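Local coordinates for synaptonemal complex protein 2 (Mus musculus, PDB 5IWZ) that forms a major component of the axial and lateral elements of synaptonemal complexes and is required for normal chromosome synapsis during meiosis, at residues Cys58-Leu61 and Asn62-Asp65. Sequence-based numbering, arbitrary orientation.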
loop_
_atom_site.group_PDB
_atom_site.type_symbol
_atom_site.label_atom_id
_atom_site.label_comp_id
_atom_site.label_asym_id
_atom_site.label_seq_id
_atom_site.Cartn_x
_atom_site.Cartn_y
_atom_site.Cartn_z
ATOM N N CYS A 58 8.353 18.085 -11.715
ATOM C CA CYS A 58 8.182 19.116 -10.693
ATOM C C CYS A 58 7.142 20.152 -11.114
ATOM O O CYS A 58 6.339 20.613 -10.293
ATOM C CB CYS A 58 9.529 19.792 -10.402
ATOM S SG CYS A 58 10.724 18.729 -9.530
ATOM N N ARG A 59 7.144 20.539 -12.388
ATOM C CA ARG A 59 6.133 21.487 -12.854
ATOM C C ARG A 59 4.727 20.921 -12.717
ATOM O O ARG A 59 3.826 21.585 -12.194
ATOM C CB ARG A 59 6.383 21.868 -14.302
ATOM C CG ARG A 59 5.306 22.776 -14.849
ATOM C CD ARG A 59 5.514 22.990 -16.329
ATOM N NE ARG A 59 4.767 22.049 -17.161
ATOM C CZ ARG A 59 5.039 21.852 -18.449
ATOM N NH1 ARG A 59 6.040 22.520 -19.007
ATOM N NH2 ARG A 59 4.328 20.991 -19.176
ATOM N N GLU A 60 4.508 19.704 -13.221
ATOM C CA GLU A 60 3.175 19.104 -13.143
ATOM C C GLU A 60 2.742 18.871 -11.696
ATOM O O GLU A 60 1.568 19.053 -11.365
ATOM C CB GLU A 60 3.140 17.802 -13.948
ATOM C CG GLU A 60 3.356 18.026 -15.457
ATOM C CD GLU A 60 2.363 19.055 -16.047
ATOM O OE1 GLU A 60 2.804 20.097 -16.582
ATOM O OE2 GLU A 60 1.137 18.841 -15.925
ATOM N N LEU A 61 3.670 18.472 -10.816
ATOM C CA LEU A 61 3.342 18.388 -9.391
ATOM C C LEU A 61 2.903 19.747 -8.851
ATOM O O LEU A 61 1.879 19.850 -8.167
ATOM C CB LEU A 61 4.539 17.845 -8.600
ATOM C CG LEU A 61 4.812 16.350 -8.853
ATOM C CD1 LEU A 61 6.104 15.873 -8.200
ATOM C CD2 LEU A 61 3.618 15.536 -8.339
ATOM N N ASN A 62 3.668 20.811 -9.167
ATOM C CA ASN A 62 3.308 22.164 -8.740
ATOM C C ASN A 62 1.924 22.575 -9.238
ATOM O O ASN A 62 1.201 23.307 -8.545
ATOM C CB ASN A 62 4.356 23.170 -9.232
ATOM C CG ASN A 62 5.592 23.200 -8.344
ATOM O OD1 ASN A 62 5.561 22.719 -7.211
ATOM N ND2 ASN A 62 6.684 23.776 -8.848
ATOM N N LYS A 63 1.534 22.108 -10.420
ATOM C CA LYS A 63 0.205 22.385 -10.947
ATOM C C LYS A 63 -0.868 21.462 -10.388
ATOM O O LYS A 63 -2.048 21.696 -10.651
ATOM C CB LYS A 63 0.222 22.283 -12.473
ATOM C CG LYS A 63 0.876 23.493 -13.165
ATOM C CD LYS A 63 1.707 23.095 -14.398
ATOM C CE LYS A 63 0.820 22.589 -15.518
ATOM N NZ LYS A 63 1.470 22.431 -16.868
ATOM N N LYS A 64 -0.492 20.430 -9.629
ATOM C CA LYS A 64 -1.437 19.425 -9.147
ATOM C C LYS A 64 -2.081 18.651 -10.294
ATOM O O LYS A 64 -3.218 18.187 -10.175
ATOM C CB LYS A 64 -2.521 20.043 -8.250
ATOM C CG LYS A 64 -2.182 20.042 -6.758
ATOM C CD LYS A 64 -1.523 21.346 -6.336
ATOM C CE LYS A 64 -1.067 21.302 -4.877
ATOM N NZ LYS A 64 -2.148 20.904 -3.932
ATOM N N ASP A 65 -1.368 18.494 -11.413
ATOM C CA ASP A 65 -1.850 17.659 -12.519
ATOM C C ASP A 65 -1.497 16.203 -12.200
ATOM O O ASP A 65 -0.536 15.626 -12.715
ATOM C CB ASP A 65 -1.251 18.107 -13.852
ATOM C CG ASP A 65 -1.744 19.497 -14.298
ATOM O OD1 ASP A 65 -2.816 19.932 -13.837
ATOM O OD2 ASP A 65 -1.055 20.152 -15.118
HETATM O O HOH W 1 7.197 20.509 -7.428
#
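A Schellman motif ends helix 49-63 at Lys64, whose phi is positive, and a salt-bridge network of Arg59, Glu60, Lys63 and Asp65 flanks the turn. Two backbone bonds define the motif: Lys64 N to Leu61 O (2.8 Å) and Asp65 N, five residues back, to Glu60 O (3.0 Å). One carboxylate oxygen, Glu60 OE1, takes three donors: Lys63 NZ comes to its syn side at 2.7 Å, and Arg59 grips it side-on through NE (2.8 Å) and NH2, the oxygen lying in the guanidinium plane. Arg59 lies alongside Lys63, its CG trans to the backbone N (chi1 176°), which brings NE within 3.3 Å of Lys63 NZ, two like charges that share this oxygen. Replacing Glu60 by alanine is likely to leave these neighbouring cationic ends without their shared counter-charge. The motif turns the chain into helix 66-79, within the armadillo-repeat-like domain, and Thr68 OG1 of that helix is hydrogen-bonded to Glu60 OE2. Asp65 OD2 lies 2.7 Å from Glu60 OE2, close enough that one of the acids probably holds a proton; their planes are 31° apart. Asp65 OD2 makes a long ion pair with Lys63 NZ (3.8 Å). On the helix flank, a water donates to Cys58 O and, weakly, to Asn62 OD1.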